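PDB 6DTU: maltose-binding protein MalE1 from Thermotoga maritima, which binds maltotetraose in the cleft of a periplasmic binding protein fold and probably delivers malto-oligosaccharides to a membrane transporter. Local coordinates for residues V14-L17 against Q18-E22; G354-V358 against E359-K363. All coordinates share one frame; numbering follows the deposited sequence.

Contact 1. Residues V14-L17 against Q18-E22; sequences VDIL and QKLGE
Val14 and Gln18 meet one turn apart on the first two turns of helix 14-28, where the backbone N of Gln18 donates to Val14 O at 2.8 Å. The next three i to i+4 bonds follow in order: Lys19 N to Asp15 O, Leu20 N to Ile16 O and Gly21 N to Leu17 O. The straightest of them runs from Leu20 N to Ile16 O, 3.0 Å long with an N-H...O angle of 171°. Asp15 O accepts a second hydrogen bond, from a water at 2.9 Å. The same water donates to Gln18 OE1 at 3.1 Å and so ties the end of the amide back to the helix backbone. Beyond CG the Gln18 chain runs extended, which carries CD across Val14; CG1 of Val14 lies 3.6 Å from Gln18 CD. Asp15 OD1 and Gln18 OE1, both acceptors, stay 3.8 Å apart with carboxylate and amide planes nearly parallel, 13° between them. Lys19 turns its amine forward along the helix to a salt bridge with Glu23. The apolar part of the contact runs from Ile16 and Leu17 to Leu20: Ile16 points CG1 away from its own backbone N (chi1 -179°), and this atom comes within 4.0 Å of Leu20 CD1, while Leu17 CD2 touches the same methyl more loosely at 4.3 Å. The helix is the crossover of a beta-alpha-beta unit that joins the parallel strands 4-9 and 31-36, as expected of this family of solute-binding proteins. Val14 and Leu17 rest on Cys9 of the first strand, Leu17 and Gln18 reach Val34 of the second, and Leu20 packs against Phe285 and Ile286 of helix 275-286 and Ile295 of helix 289-298.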
loop_
_atom_site.group_PDB
_atom_site.type_symbol
_atom_site.label_atom_id
_atom_site.label_comp_id
_atom_site.label_asym_id
_atom_site.label_seq_id
_atom_site.Cartn_x
_atom_site.Cartn_y
_atom_site.Cartn_z
ATOM N N VAL A 14 12.873 -8.616 2.422
ATOM C CA VAL A 14 13.625 -9.876 2.414
ATOM C C VAL A 14 14.932 -9.746 3.194
ATOM O O VAL A 14 15.255 -10.597 4.027
ATOM C CB VAL A 14 13.885 -10.355 0.975
ATOM C CG1 VAL A 14 14.953 -11.442 1.006
ATOM C CG2 VAL A 14 12.594 -10.823 0.291
ATOM N N ASP A 15 15.704 -8.689 2.937
ATOM C CA ASP A 15 17.040 -8.602 3.521
ATOM C C ASP A 15 16.983 -8.514 5.036
ATOM O O ASP A 15 17.728 -9.212 5.745
ATOM C CB ASP A 15 17.798 -7.388 2.975
ATOM C CG ASP A 15 18.281 -7.562 1.546
ATOM O OD1 ASP A 15 18.148 -8.659 0.963
ATOM O OD2 ASP A 15 18.850 -6.578 1.021
ATOM N N ILE A 16 16.166 -7.599 5.557
ATOM C CA ILE A 16 16.134 -7.427 7.003
ATOM C C ILE A 16 15.570 -8.660 7.685
ATOM O O ILE A 16 16.099 -9.106 8.708
ATOM C CB ILE A 16 15.421 -6.129 7.431
ATOM C CG1 ILE A 16 15.454 -6.007 8.958
ATOM C CG2 ILE A 16 13.982 -6.082 6.871
ATOM C CD1 ILE A 16 16.860 -6.081 9.573
ATOM N N LEU A 17 14.521 -9.259 7.118
ATOM C CA LEU A 17 13.959 -10.466 7.732
ATOM C C LEU A 17 14.903 -11.659 7.640
ATOM O O LEU A 17 14.912 -12.512 8.540
ATOM C CB LEU A 17 12.603 -10.796 7.111
ATOM C CG LEU A 17 11.460 -9.819 7.416
ATOM C CD1 LEU A 17 10.176 -10.229 6.696
ATOM C CD2 LEU A 17 11.213 -9.737 8.888
ATOM N N GLN A 18 15.698 -11.741 6.575
ATOM C CA GLN A 18 16.709 -12.790 6.484
ATOM C C GLN A 18 17.701 -12.665 7.624
ATOM O O GLN A 18 18.053 -13.654 8.268
ATOM C CB GLN A 18 17.466 -12.662 5.156
ATOM C CG GLN A 18 16.862 -13.383 3.946
ATOM C CD GLN A 18 17.668 -13.168 2.644
ATOM O OE1 GLN A 18 18.386 -12.170 2.495
ATOM N NE2 GLN A 18 17.552 -14.114 1.704
ATOM N N LYS A 19 18.155 -11.445 7.883
ATOM C CA LYS A 19 19.142 -11.229 8.926
ATOM C C LYS A 19 18.560 -11.538 10.299
ATOM O O LYS A 19 19.200 -12.215 11.116
ATOM C CB LYS A 19 19.634 -9.788 8.838
ATOM C CG LYS A 19 20.702 -9.441 9.846
ATOM C CD LYS A 19 22.006 -10.159 9.551
ATOM C CE LYS A 19 23.112 -9.777 10.550
ATOM N NZ LYS A 19 22.930 -10.368 11.922
ATOM N N LEU A 20 17.337 -11.059 10.568
ATOM C CA LEU A 20 16.689 -11.373 11.841
ATOM C C LEU A 20 16.467 -12.871 11.984
ATOM O O LEU A 20 16.631 -13.434 13.073
ATOM C CB LEU A 20 15.345 -10.651 11.944
ATOM C CG LEU A 20 15.464 -9.134 11.922
ATOM C CD1 LEU A 20 14.105 -8.433 11.826
ATOM C CD2 LEU A 20 16.229 -8.694 13.162
ATOM N N GLY A 21 16.117 -13.541 10.893
ATOM C CA GLY A 21 15.907 -14.980 10.966
ATOM C C GLY A 21 17.172 -15.739 11.300
ATOM O O GLY A 21 17.135 -16.711 12.060
ATOM N N GLU A 22 18.308 -15.296 10.746
ATOM C CA GLU A 22 19.591 -15.879 11.099
ATOM C C GLU A 22 19.885 -15.679 12.578
ATOM O O GLU A 22 20.423 -16.574 13.242
ATOM C CB GLU A 22 20.696 -15.228 10.267
ATOM C CG GLU A 22 20.771 -15.705 8.836
ATOM C CD GLU A 22 21.705 -14.871 7.966
ATOM O OE1 GLU A 22 21.723 -15.124 6.742
ATOM O OE2 GLU A 22 22.438 -13.998 8.487
HETATM O O HOH W 1 20.004 -10.524 4.560
#

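Contact 2. Residues G354-V358 against E359-K363; sequences GKATV and EEALK
The backbone is extended at Ala356 and Thr357 and helical from Val358, so that helix 358-374 starts with Thr357 as its N-cap. Just upstream, Gly354 is the C-prime residue of the Schellman motif that closes helix 341-352, and the chain therefore ends one helix and caps the next within a few residues. The cap is made by the Thr357 hydroxyl, which accepts the N-H of Glu360 over 3.1 Å between OG1 and N, with an N-H...O angle of 162°. OG1 sits between the backbone N and the carbonyl carbon of its own residue (chi1 70°), a position that turns it toward the first turn; CB of Glu360 is close beside it, at 3.3 Å. Thr357 O accepts from Ala361 N, the first i to i+4 bond of the helix, and Val358 O accepts from Leu362 N after it.

The apolar part of the contact lies on the buried side. Val358 and Leu362 stand side by side and point the same way, and both pack on Val193 of helix 187-201. Val358 also meets Val351 of helix 341-352, as does Ala361, while Leu362 reaches Met344 there; the first turn is thereby wedged against two other helices. Before the cap, Ala356 brings its methyl toward Ala361, a looser apolar touch with CB atoms 4.4 Å apart. Glu359 bends back at chi2 (99°), which brings OE1 to 3.8 Å from Thr357 CB, and the same oxygen makes a long, weak ion pair with Lys194. Among the branches of the valine and leucine pair, the closest meeting is that of Val358 CG1 with Leu362 CD1, at 3.7 Å.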
loop_
_atom_site.group_PDB
_atom_site.type_symbol
_atom_site.label_atom_id
_atom_site.label_comp_id
_atom_site.label_asym_id
_atom_site.label_seq_id
_atom_site.Cartn_x
_atom_site.Cartn_y
_atom_site.Cartn_z
ATOM N N GLY A 354 -9.133 4.657 -23.732
ATOM C CA GLY A 354 -10.156 5.255 -24.577
ATOM C C GLY A 354 -11.188 4.263 -25.069
ATOM O O GLY A 354 -11.708 4.405 -26.186
ATOM N N LYS A 355 -11.551 3.293 -24.229
ATOM C CA LYS A 355 -12.459 2.230 -24.629
ATOM C C LYS A 355 -13.873 2.438 -24.130
ATOM O O LYS A 355 -14.777 1.725 -24.580
ATOM C CB LYS A 355 -11.988 0.876 -24.092
ATOM C CG LYS A 355 -10.567 0.552 -24.426
ATOM C CD LYS A 355 -10.497 -0.278 -25.681
ATOM C CE LYS A 355 -9.095 -0.256 -26.245
ATOM N NZ LYS A 355 -9.087 -0.245 -27.738
ATOM N N ALA A 356 -14.076 3.379 -23.212
ATOM C CA ALA A 356 -15.375 3.656 -22.624
ATOM C C ALA A 356 -15.305 5.023 -21.959
ATOM O O ALA A 356 -14.222 5.512 -21.617
ATOM C CB ALA A 356 -15.774 2.583 -21.596
ATOM N N THR A 357 -16.470 5.649 -21.804
ATOM C CA THR A 357 -16.531 6.878 -21.038
ATOM C C THR A 357 -16.276 6.568 -19.571
ATOM O O THR A 357 -16.344 5.417 -19.125
ATOM C CB THR A 357 -17.901 7.543 -21.166
ATOM O OG1 THR A 357 -18.886 6.761 -20.464
ATOM C CG2 THR A 357 -18.295 7.686 -22.631
ATOM N N VAL A 358 -15.943 7.614 -18.818
ATOM C CA VAL A 358 -15.702 7.425 -17.389
ATOM C C VAL A 358 -16.962 6.919 -16.704
ATOM O O VAL A 358 -16.914 5.996 -15.883
ATOM C CB VAL A 358 -15.179 8.723 -16.747
ATOM C CG1 VAL A 358 -15.178 8.612 -15.218
ATOM C CG2 VAL A 358 -13.789 9.035 -17.257
ATOM N N GLU A 359 -18.111 7.497 -17.056
ATOM C CA GLU A 359 -19.355 7.169 -16.371
ATOM C C GLU A 359 -19.762 5.730 -16.640
ATOM O O GLU A 359 -20.227 5.029 -15.734
ATOM C CB GLU A 359 -20.455 8.118 -16.849
ATOM C CG GLU A 359 -20.232 9.573 -16.461
ATOM C CD GLU A 359 -19.634 10.448 -17.570
ATOM O OE1 GLU A 359 -18.863 9.959 -18.437
ATOM O OE2 GLU A 359 -19.935 11.658 -17.541
ATOM N N GLU A 360 -19.606 5.278 -17.886
ATOM C CA GLU A 360 -19.923 3.898 -18.225
ATOM C C GLU A 360 -18.961 2.936 -17.553
ATOM O O GLU A 360 -19.372 1.881 -17.059
ATOM C CB GLU A 360 -19.862 3.709 -19.734
ATOM C CG GLU A 360 -20.379 2.353 -20.210
ATOM C CD GLU A 360 -21.898 2.195 -20.094
ATOM O OE1 GLU A 360 -22.599 3.154 -19.683
ATOM O OE2 GLU A 360 -22.396 1.093 -20.422
ATOM N N ALA A 361 -17.671 3.267 -17.545
ATOM C CA ALA A 361 -16.700 2.330 -16.994
ATOM C C ALA A 361 -16.926 2.145 -15.504
ATOM O O ALA A 361 -16.893 1.018 -14.996
ATOM C CB ALA A 361 -15.284 2.812 -17.276
ATOM N N LEU A 362 -17.136 3.253 -14.786
ATOM C CA LEU A 362 -17.331 3.173 -13.339
ATOM C C LEU A 362 -18.675 2.544 -13.006
ATOM O O LEU A 362 -18.769 1.734 -12.078
ATOM C CB LEU A 362 -17.208 4.557 -12.703
ATOM C CG LEU A 362 -15.828 5.234 -12.766
ATOM C CD1 LEU A 362 -15.854 6.611 -12.130
ATOM C CD2 LEU A 362 -14.764 4.355 -12.093
ATOM N N LYS A 363 -19.715 2.880 -13.774
ATOM C CA LYS A 363 -21.031 2.297 -13.536
ATOM C C LYS A 363 -20.964 0.782 -13.626
ATOM O O LYS A 363 -21.463 0.072 -12.747
ATOM C CB LYS A 363 -22.027 2.858 -14.553
ATOM C CG LYS A 363 -23.452 2.343 -14.411
ATOM C CD LYS A 363 -24.374 3.091 -15.364
ATOM C CE LYS A 363 -25.660 2.341 -15.598
ATOM N NZ LYS A 363 -26.052 2.400 -17.031
#

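Contacts 1 and 2 lie near the two ends of the chain and on opposite sides of its centre, with their own centres about 45 Å apart and their nearest atoms about 34 Å apart. Both lie at the N-terminal start of a helix, yet they differ in setting: residues 14-22 open a crossover helix between two parallel strands of a mixed sheet, whereas residues 354-363 link helix 341-352 to helix 358-374, whose first turn packs on both 341-352 and 187-201. The Val14 side chain of contact 1 is about 9 Å from a glucose unit of the bound maltotetraose, too far to touch it. Both are peripheral, their centres about 22 and 25 Å from that of the chain.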